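Local coordinates for protein putative malic enzyme ((S)-malate:NAD+ oxidoreductase (decarboxylating)) (Streptococcus pyogenes, PDB 2A9F) that probably catalyses the NAD+-dependent oxidative decarboxylation of malate to pyruvate, assisted by a divalent metal ion such as magnesium or manganese, at residues 68-73 with 105-110; 115-120 with 141-146; 167-172 with 346-351; 282-287 with 305-310. All blocks are in the same frame, centred on the assembly; numbering follows the deposited sequence.

In the fold
From the N terminus, contact 1 pairs strand 67-72 with strand 106-111 and so closes a beta-alpha-beta loop in the N-terminal malic enzyme domain. The chain then enters helix 117-127, whose start meets segment 141-146 in contact 2; the two contacts follow in series but touch through a salt bridge, with centres about 17 Å apart. In the NAD-binding domain, contact 3 closes a much longer loop, bringing helix 162-180 against helix 342-354. Contact 4 nests inside that loop, joining strands 284-287 and 307-310, and its Phe286 packs on Val171 of contact 3. Contacts 1 and 4 lie on opposite sides of the chain's centre.

Contact 1: residues 68-73 with 105-110; sequences VAVISD and VDAIPI
Val68 to Ser72 pair in parallel with Asp106 to Ile110, the two strands of a beta-alpha-beta unit connected through helix 85-102. Two carbonyls of the first strand accept from the second, Val68 O from Ile108 N at 2.9 Å and Val70 O from Ile110 N at 2.7 Å. In return Val70 N reaches Ile108 O at 2.9 Å in an almost straight bond (176° at the hydrogen). Ser72 N closes the series on Ile110 O, while the bond from Val68 N to Asp106 O is less certain. On one face Val70 CG2 lies 3.8 Å from Ala107 CB, and Ala107 rests in turn on Ala96 and Phe99 of helix 85-102. Val70 also comes within about 4 Å, side chain to side chain, of Lys95, the predicted proton acceptor, and of Glu137, a magnesium ligand. Strand 106-111 ends the sheet within this chain, where Val24 N of the second subunit bonds to Asp106 OD1 and Asn66 ND2 to Asp106 OD2. On the face shared by Ile71 and Ile110, Ile71 has CG2 anti to its amide nitrogen (chi1 -50° for CG1), which places CG2 3.6 Å from Ile110 O.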
# COMPACT_ATOMS: atom_id res chain seq x y z
N VAL A 68 -8.77 -0.44 1.17
CA VAL A 68 -8.81 -0.52 -0.27
C VAL A 68 -7.59 0.19 -0.82
O VAL A 68 -7.03 1.09 -0.19
CB VAL A 68 -10.08 0.15 -0.81
CG1 VAL A 68 -10.05 0.18 -2.32
CG2 VAL A 68 -11.31 -0.64 -0.36
N ALA A 69 -7.15 -0.24 -1.99
CA ALA A 69 -6.02 0.40 -2.62
C ALA A 69 -6.53 1.30 -3.74
O ALA A 69 -7.48 0.96 -4.45
CB ALA A 69 -5.07 -0.65 -3.16
N VAL A 70 -5.92 2.47 -3.87
CA VAL A 70 -6.28 3.38 -4.94
C VAL A 70 -5.06 3.29 -5.85
O VAL A 70 -3.97 3.75 -5.49
CB VAL A 70 -6.45 4.79 -4.41
CG1 VAL A 70 -6.94 5.70 -5.52
CG2 VAL A 70 -7.43 4.77 -3.24
N ILE A 71 -5.24 2.69 -7.02
CA ILE A 71 -4.13 2.49 -7.94
C ILE A 71 -4.24 3.20 -9.29
O ILE A 71 -5.31 3.26 -9.90
CB ILE A 71 -3.94 0.98 -8.21
CG1 ILE A 71 -3.87 0.22 -6.89
CG2 ILE A 71 -2.66 0.74 -8.98
CD1 ILE A 71 -3.96 -1.28 -7.05
N SER A 72 -3.09 3.72 -9.74
CA SER A 72 -2.97 4.45 -11.00
C SER A 72 -1.55 4.33 -11.54
O SER A 72 -0.62 3.94 -10.83
CB SER A 72 -3.30 5.93 -10.79
OG SER A 72 -2.57 6.77 -11.67
N ASP A 73 -1.39 4.68 -12.81
CA ASP A 73 -0.08 4.67 -13.46
C ASP A 73 0.25 6.10 -13.87
O ASP A 73 1.22 6.34 -14.60
CB ASP A 73 -0.11 3.78 -14.70
CG ASP A 73 -1.24 4.12 -15.60
OD1 ASP A 73 -1.70 5.28 -15.53
OD2 ASP A 73 -1.68 3.25 -16.37
N VAL A 105 -13.74 3.99 5.13
CA VAL A 105 -12.78 3.18 4.38
C VAL A 105 -11.33 3.61 4.46
O VAL A 105 -11.00 4.77 4.25
CB VAL A 105 -13.18 3.12 2.88
CG1 VAL A 105 -12.36 2.02 2.16
CG2 VAL A 105 -14.68 2.88 2.75
N ASP A 106 -10.47 2.64 4.76
CA ASP A 106 -9.03 2.87 4.82
C ASP A 106 -8.53 2.63 3.39
O ASP A 106 -8.63 1.53 2.85
CB ASP A 106 -8.36 1.90 5.80
CG ASP A 106 -8.75 2.18 7.27
OD1 ASP A 106 -8.47 3.31 7.78
OD2 ASP A 106 -9.31 1.26 7.93
N ALA A 107 -8.02 3.69 2.76
CA ALA A 107 -7.53 3.59 1.39
C ALA A 107 -6.05 4.00 1.33
O ALA A 107 -5.67 5.03 1.87
CB ALA A 107 -8.38 4.48 0.46
N ILE A 108 -5.25 3.16 0.67
CA ILE A 108 -3.82 3.37 0.50
C ILE A 108 -3.58 3.84 -0.94
O ILE A 108 -3.92 3.15 -1.88
CB ILE A 108 -3.02 2.02 0.67
CG1 ILE A 108 -3.37 1.34 1.99
CG2 ILE A 108 -1.52 2.29 0.60
CD1 ILE A 108 -2.93 2.09 3.21
N PRO A 109 -2.99 5.02 -1.13
CA PRO A 109 -2.75 5.44 -2.52
C PRO A 109 -1.50 4.74 -3.07
O PRO A 109 -0.48 4.67 -2.38
CB PRO A 109 -2.59 6.95 -2.39
CG PRO A 109 -1.96 7.10 -1.06
CD PRO A 109 -2.70 6.12 -0.19
N ILE A 110 -1.57 4.21 -4.28
CA ILE A 110 -0.44 3.50 -4.88
C ILE A 110 -0.26 3.77 -6.37
O ILE A 110 -1.16 3.50 -7.18
CB ILE A 110 -0.58 1.97 -4.69
CG1 ILE A 110 -0.37 1.62 -3.23
CG2 ILE A 110 0.45 1.25 -5.52
CD1 ILE A 110 -0.57 0.16 -2.92

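Contact 2: residues 115-120 with 141-146; sequences KDTEEI and APRCFE
Thr117 and Arg143 meet at the starts of two helical regions of the N-terminal domain, where their CA atoms, the closest CA pair of the two segments, lie 6.3 Å apart. Most of the contact is made by the long side chain of Arg143. Its CG stands beside its own amide nitrogen, and a bend at chi3 (63°) turns the guanidinium to the carbonyl of Lys115, just ahead of helix 117-127. Lys115 O lies at the edge of the guanidinium, where NE donates to it and NH2 adds a weak second bond at 2.9 Å; the modelled NE to Lys115 O length of 2.5 Å is doubtfully short. Thr117 and the arginine chain run antiparallel alongside each other, with Thr117 OG1 close to Arg143 CG at 3.1 Å. Ile120 crosses the arginine at about a right angle, its CD1 approaching NH2, and Glu146 OE2 meets Thr117 CG2 at 3.9 Å. Asp116 is the N-cap of helix 117-127, its OD2 accepting from Glu119 N at 3.1 Å on the anti side of the carboxylate. Glu118 is salt-bridged to Arg150. Since NH2 of Arg143 also forms a salt bridge with Asp73, one guanidinium joins a carboxylate just after strand 67-72 to a backbone carbonyl at the approach to helix 117-127, which would probably limit its rotation and tie these two regions together.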
# COMPACT_ATOMS: atom_id res chain seq x y z
N LYS A 115 3.46 1.19 -17.95
CA LYS A 115 2.29 1.50 -18.75
C LYS A 115 1.91 0.24 -19.52
O LYS A 115 0.98 0.23 -20.34
CB LYS A 115 2.60 2.62 -19.74
CG LYS A 115 3.05 3.90 -19.08
CD LYS A 115 3.08 5.01 -20.09
CE LYS A 115 3.35 6.32 -19.44
NZ LYS A 115 4.72 6.33 -18.91
N ASP A 116 2.65 -0.83 -19.25
CA ASP A 116 2.42 -2.12 -19.88
C ASP A 116 1.18 -2.75 -19.24
O ASP A 116 1.21 -3.15 -18.08
CB ASP A 116 3.66 -3.01 -19.65
CG ASP A 116 3.60 -4.31 -20.43
OD1 ASP A 116 3.77 -4.28 -21.68
OD2 ASP A 116 3.37 -5.37 -19.80
N THR A 117 0.09 -2.83 -19.99
CA THR A 117 -1.16 -3.40 -19.50
C THR A 117 -0.94 -4.74 -18.82
O THR A 117 -1.33 -4.96 -17.68
CB THR A 117 -2.17 -3.64 -20.65
OG1 THR A 117 -2.64 -2.37 -21.14
CG2 THR A 117 -3.35 -4.46 -20.18
N GLU A 118 -0.29 -5.64 -19.54
CA GLU A 118 -0.02 -6.98 -19.04
C GLU A 118 0.56 -7.01 -17.64
O GLU A 118 0.05 -7.72 -16.77
CB GLU A 118 0.91 -7.71 -20.02
CG GLU A 118 0.86 -9.21 -19.89
CD GLU A 118 -0.56 -9.70 -19.75
OE1 GLU A 118 -1.40 -9.37 -20.62
OE2 GLU A 118 -0.84 -10.41 -18.76
N GLU A 119 1.62 -6.25 -17.39
CA GLU A 119 2.22 -6.27 -16.07
C GLU A 119 1.50 -5.41 -15.02
O GLU A 119 1.83 -5.49 -13.84
CB GLU A 119 3.70 -5.90 -16.14
CG GLU A 119 4.01 -4.49 -16.57
CD GLU A 119 5.45 -4.11 -16.25
OE1 GLU A 119 5.81 -4.14 -15.05
OE2 GLU A 119 6.21 -3.79 -17.19
N ILE A 120 0.54 -4.59 -15.44
CA ILE A 120 -0.19 -3.80 -14.47
C ILE A 120 -1.20 -4.73 -13.83
O ILE A 120 -1.30 -4.79 -12.60
CB ILE A 120 -0.95 -2.59 -15.12
CG1 ILE A 120 0.04 -1.49 -15.50
CG2 ILE A 120 -1.97 -2.02 -14.12
CD1 ILE A 120 -0.60 -0.27 -16.10
N ALA A 141 -7.54 5.43 -21.39
CA ALA A 141 -8.21 4.49 -22.28
C ALA A 141 -7.32 4.33 -23.50
O ALA A 141 -6.57 5.24 -23.84
CB ALA A 141 -9.56 5.06 -22.69
N PRO A 142 -7.39 3.18 -24.19
CA PRO A 142 -8.24 2.01 -23.92
C PRO A 142 -7.64 1.01 -22.93
O PRO A 142 -8.30 0.03 -22.57
CB PRO A 142 -8.41 1.40 -25.31
CG PRO A 142 -7.04 1.60 -25.89
CD PRO A 142 -6.73 3.05 -25.50
N ARG A 143 -6.40 1.23 -22.51
CA ARG A 143 -5.76 0.34 -21.54
C ARG A 143 -6.57 0.26 -20.25
O ARG A 143 -6.49 -0.72 -19.51
CB ARG A 143 -4.35 0.84 -21.21
CG ARG A 143 -3.30 0.44 -22.19
CD ARG A 143 -2.04 1.29 -22.09
NE ARG A 143 -1.33 1.20 -20.81
CZ ARG A 143 -1.54 1.99 -19.75
NH1 ARG A 143 -2.46 2.95 -19.78
NH2 ARG A 143 -0.80 1.85 -18.66
N CYS A 144 -7.36 1.30 -19.99
CA CYS A 144 -8.17 1.36 -18.78
C CYS A 144 -9.39 0.45 -18.80
O CYS A 144 -10.05 0.26 -17.77
CB CYS A 144 -8.62 2.79 -18.53
SG CYS A 144 -9.89 3.36 -19.65
N PHE A 145 -9.71 -0.11 -19.96
CA PHE A 145 -10.86 -0.99 -20.07
C PHE A 145 -10.48 -2.47 -19.98
O PHE A 145 -11.21 -3.27 -19.41
CB PHE A 145 -11.61 -0.72 -21.36
CG PHE A 145 -12.12 0.69 -21.47
CD1 PHE A 145 -13.10 1.15 -20.59
CD2 PHE A 145 -11.59 1.56 -22.41
CE1 PHE A 145 -13.55 2.47 -20.66
CE2 PHE A 145 -12.03 2.89 -22.49
CZ PHE A 145 -13.01 3.35 -21.61
N GLU A 146 -9.33 -2.81 -20.55
CA GLU A 146 -8.88 -4.20 -20.52
C GLU A 146 -8.33 -4.55 -19.13
O GLU A 146 -8.57 -5.65 -18.62
CB GLU A 146 -7.80 -4.41 -21.60
CG GLU A 146 -7.38 -5.87 -21.77
CD GLU A 146 -6.17 -6.04 -22.68
OE1 GLU A 146 -5.71 -7.19 -22.84
OE2 GLU A 146 -5.68 -5.04 -23.24

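Contact 3: residues 167-172 with 346-351; sequences TAIVVL and IAAAKG
Ile169 and Leu172 face Ala348 and Ala349 from a helical turn in which Thr167 O takes two amides, Val171 N at 2.7 Å and, weakly, Val170 N at 3.0 Å. The helices that meet here, 162-180 and 342-354, both belong to the NAD-binding domain; their local axes approach to 8.3 Å and cross at -50°. Alanines on the second helix permit this nearness. Ala349 CB enters as a knob in a hole edged by Ile169, Leu172, Ala173 and Phe176, a knobs-into-holes arrangement in which it lies 3.6 Å from Ile169 O and 4.0 Å from Leu172 CB. The methyl CG2 of Ile169, trans to its backbone N, touches Ala348 CB at 3.8 Å. Ile346 leaves its helix away from the other segment, yet its CG1 is met by Leu172 CD2 at 3.9 Å as the two side chains cross obliquely. Further out, helix 198-210 lies against Leu172 through Leu207, and helix 373-379 against Ala348 through Val375 and Val379. With backbone amides such as those of Leu172 and Lys350 spent within their own helices, on Ala168 O and Ile346 O, the join rests on buried apolar packing, its closeness probably owed to the small alanine methyls.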
# COMPACT_ATOMS: atom_id res chain seq x y z
N THR A 167 -19.31 8.24 -12.40
CA THR A 167 -20.28 9.24 -12.80
C THR A 167 -21.50 8.56 -13.39
O THR A 167 -22.60 9.09 -13.31
CB THR A 167 -19.70 10.21 -13.83
OG1 THR A 167 -19.22 9.48 -14.97
CG2 THR A 167 -18.57 11.02 -13.22
N ALA A 168 -21.28 7.39 -13.97
CA ALA A 168 -22.36 6.62 -14.57
C ALA A 168 -23.43 6.37 -13.51
O ALA A 168 -24.62 6.60 -13.75
CB ALA A 168 -21.84 5.30 -15.09
N ILE A 169 -22.98 5.91 -12.35
CA ILE A 169 -23.88 5.62 -11.23
C ILE A 169 -24.56 6.87 -10.71
O ILE A 169 -25.66 6.81 -10.17
CB ILE A 169 -23.12 4.99 -10.05
CG1 ILE A 169 -22.35 3.77 -10.52
CG2 ILE A 169 -24.09 4.59 -8.98
CD1 ILE A 169 -21.19 3.43 -9.63
N VAL A 170 -23.90 8.02 -10.85
CA VAL A 170 -24.50 9.25 -10.38
C VAL A 170 -25.44 9.80 -11.43
O VAL A 170 -26.41 10.49 -11.12
CB VAL A 170 -23.42 10.29 -10.03
CG1 VAL A 170 -24.07 11.58 -9.55
CG2 VAL A 170 -22.50 9.73 -8.96
N VAL A 171 -25.16 9.47 -12.69
CA VAL A 171 -26.02 9.91 -13.77
C VAL A 171 -27.29 9.08 -13.70
O VAL A 171 -28.39 9.59 -13.91
CB VAL A 171 -25.34 9.72 -15.13
CG1 VAL A 171 -26.35 9.97 -16.26
CG2 VAL A 171 -24.16 10.70 -15.25
N LEU A 172 -27.13 7.82 -13.35
CA LEU A 172 -28.25 6.92 -13.23
C LEU A 172 -29.14 7.37 -12.08
O LEU A 172 -30.37 7.23 -12.14
CB LEU A 172 -27.77 5.49 -13.00
CG LEU A 172 -28.83 4.40 -13.13
CD1 LEU A 172 -29.62 4.60 -14.44
CD2 LEU A 172 -28.17 3.04 -13.12
N ILE A 346 -26.61 -0.23 -9.38
CA ILE A 346 -27.90 0.43 -9.52
C ILE A 346 -28.41 0.68 -8.11
O ILE A 346 -29.03 1.72 -7.81
CB ILE A 346 -28.94 -0.43 -10.31
CG1 ILE A 346 -28.50 -0.59 -11.76
CG2 ILE A 346 -30.32 0.24 -10.29
CD1 ILE A 346 -29.42 -1.46 -12.59
N ALA A 347 -28.12 -0.27 -7.23
CA ALA A 347 -28.50 -0.17 -5.83
C ALA A 347 -27.96 1.16 -5.33
O ALA A 347 -28.68 1.95 -4.72
CB ALA A 347 -27.90 -1.32 -5.04
N ALA A 348 -26.68 1.41 -5.62
CA ALA A 348 -26.04 2.65 -5.21
C ALA A 348 -26.78 3.86 -5.77
O ALA A 348 -26.94 4.86 -5.09
CB ALA A 348 -24.58 2.67 -5.68
N ALA A 349 -27.25 3.74 -7.01
CA ALA A 349 -27.96 4.84 -7.66
C ALA A 349 -29.28 5.18 -6.97
O ALA A 349 -29.63 6.35 -6.86
CB ALA A 349 -28.21 4.51 -9.12
N LYS A 350 -30.01 4.17 -6.52
CA LYS A 350 -31.27 4.43 -5.84
C LYS A 350 -30.99 5.09 -4.50
O LYS A 350 -31.63 6.09 -4.14
CB LYS A 350 -32.06 3.14 -5.65
CG LYS A 350 -32.78 2.66 -6.90
CD LYS A 350 -33.32 1.24 -6.71
CE LYS A 350 -34.06 0.76 -7.95
NZ LYS A 350 -34.50 -0.66 -7.82
N GLY A 351 -30.03 4.53 -3.77
CA GLY A 351 -29.64 5.07 -2.47
C GLY A 351 -29.33 6.54 -2.64
O GLY A 351 -29.90 7.40 -1.95

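Contact 4: residues 282-287 with 305-310; sequences RPVIFA and AYIVGT
Pro283 O receives two amides of the facing segment: Tyr306 N at 2.9 Å, tilted 32° from the carbonyl plane, and Ile307 N in a weak bond at 3.4 Å. Further along, the parallel pairing of strands 284-287 and 307-310 continues, though loosely bonded. Ile285 O takes Gly309 N at 2.9 Å and also receives a CA-H...O contact from Val308. Gly309 O accepts from Ala287 N at 3.1 Å, but the bond is bent and weak. Val308 O takes a weak bond from Asn317 ND2, and the hydroxyl of Thr310 finds its partner beyond the strand, in the amide of Arg312. At the other end, Arg282 lays its guanidinium flat on one face of the Tyr306 ring, an off-centre cation-pi stack with planes 10° apart and centres separated by 4.3 Å. The trans chi1 of Tyr306 (-180°) brings the ring under the guanidinium. Val284 and Ile307 lie side by side, Val284 CG1 touching Ile307 CB at 3.8 Å, and Phe286 CD1 passes 4.0 Å from Gly309 CA. These three side chains share the face turned to helix 162-180, where Val284 and Ile307 rest on Ser178 and Phe286 on Ala174 and Ile175. Val308 packs on the opposite face against Leu301 of helix 297-301, the crossover of this beta-alpha-beta unit. Strand 284-287 also bonds to 262-264, leaving 307-310 outermost in the Rossmann-type sheet within the chain.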
# COMPACT_ATOMS: atom_id res chain seq x y z
N ARG A 282 -40.47 17.62 -21.76
CA ARG A 282 -39.56 18.09 -20.71
C ARG A 282 -38.22 17.39 -20.94
O ARG A 282 -37.90 16.37 -20.31
CB ARG A 282 -40.11 17.73 -19.32
CG ARG A 282 -41.60 17.96 -19.15
CD ARG A 282 -41.96 19.37 -18.71
NE ARG A 282 -42.42 19.40 -17.32
CZ ARG A 282 -42.99 20.45 -16.75
NH1 ARG A 282 -43.19 21.57 -17.45
NH2 ARG A 282 -43.37 20.39 -15.47
N PRO A 283 -37.42 17.92 -21.87
CA PRO A 283 -36.12 17.34 -22.21
C PRO A 283 -35.01 17.47 -21.16
O PRO A 283 -34.59 18.57 -20.82
CB PRO A 283 -35.77 18.06 -23.51
CG PRO A 283 -36.33 19.42 -23.28
CD PRO A 283 -37.68 19.12 -22.67
N VAL A 284 -34.56 16.33 -20.65
CA VAL A 284 -33.47 16.31 -19.68
C VAL A 284 -32.21 16.20 -20.54
O VAL A 284 -32.29 15.77 -21.69
CB VAL A 284 -33.58 15.08 -18.74
CG1 VAL A 284 -32.44 15.10 -17.73
CG2 VAL A 284 -34.91 15.09 -18.02
N ILE A 285 -31.07 16.60 -19.99
CA ILE A 285 -29.80 16.56 -20.72
C ILE A 285 -28.61 16.38 -19.79
O ILE A 285 -28.45 17.13 -18.83
CB ILE A 285 -29.61 17.87 -21.52
CG1 ILE A 285 -30.54 17.88 -22.73
CG2 ILE A 285 -28.14 18.04 -21.91
CD1 ILE A 285 -30.45 19.14 -23.57
N PHE A 286 -27.77 15.39 -20.07
CA PHE A 286 -26.59 15.15 -19.25
C PHE A 286 -25.32 15.21 -20.08
O PHE A 286 -24.87 14.20 -20.60
CB PHE A 286 -26.71 13.81 -18.53
CG PHE A 286 -27.74 13.81 -17.45
CD1 PHE A 286 -27.55 14.56 -16.30
CD2 PHE A 286 -28.95 13.15 -17.62
CE1 PHE A 286 -28.55 14.65 -15.33
CE2 PHE A 286 -29.96 13.23 -16.66
CZ PHE A 286 -29.76 13.98 -15.51
N ALA A 287 -24.77 16.40 -20.21
CA ALA A 287 -23.56 16.58 -20.99
C ALA A 287 -22.38 16.34 -20.06
O ALA A 287 -21.88 17.26 -19.43
CB ALA A 287 -23.51 17.98 -21.55
N ALA A 305 -34.80 23.07 -22.74
CA ALA A 305 -34.55 21.93 -21.86
C ALA A 305 -35.19 22.15 -20.50
O ALA A 305 -35.26 23.28 -20.02
CB ALA A 305 -33.06 21.71 -21.71
N TYR A 306 -35.64 21.07 -19.88
CA TYR A 306 -36.26 21.15 -18.56
C TYR A 306 -35.25 20.87 -17.44
O TYR A 306 -35.37 21.37 -16.32
CB TYR A 306 -37.41 20.15 -18.45
CG TYR A 306 -38.11 20.18 -17.11
CD1 TYR A 306 -38.85 21.29 -16.71
CD2 TYR A 306 -38.03 19.09 -16.25
CE1 TYR A 306 -39.51 21.31 -15.49
CE2 TYR A 306 -38.69 19.10 -15.02
CZ TYR A 306 -39.43 20.21 -14.65
OH TYR A 306 -40.08 20.22 -13.43
N ILE A 307 -34.25 20.04 -17.76
CA ILE A 307 -33.21 19.69 -16.81
C ILE A 307 -31.86 19.60 -17.51
O ILE A 307 -31.77 19.11 -18.63
CB ILE A 307 -33.50 18.34 -16.12
CG1 ILE A 307 -34.83 18.41 -15.36
CG2 ILE A 307 -32.37 18.00 -15.17
CD1 ILE A 307 -35.18 17.14 -14.58
N VAL A 308 -30.83 20.10 -16.84
CA VAL A 308 -29.48 20.07 -17.39
C VAL A 308 -28.47 19.73 -16.31
O VAL A 308 -28.47 20.31 -15.23
CB VAL A 308 -29.07 21.40 -18.00
CG1 VAL A 308 -27.66 21.30 -18.52
CG2 VAL A 308 -30.02 21.78 -19.11
N GLY A 309 -27.60 18.79 -16.61
CA GLY A 309 -26.58 18.39 -15.66
C GLY A 309 -25.28 18.21 -16.39
O GLY A 309 -25.26 17.83 -17.55
N THR A 310 -24.18 18.51 -15.70
CA THR A 310 -22.87 18.36 -16.28
C THR A 310 -21.94 17.85 -15.20
O THR A 310 -22.38 17.43 -14.14
CB THR A 310 -22.32 19.69 -16.78
OG1 THR A 310 -22.00 20.53 -15.67
CG2 THR A 310 -23.34 20.37 -17.65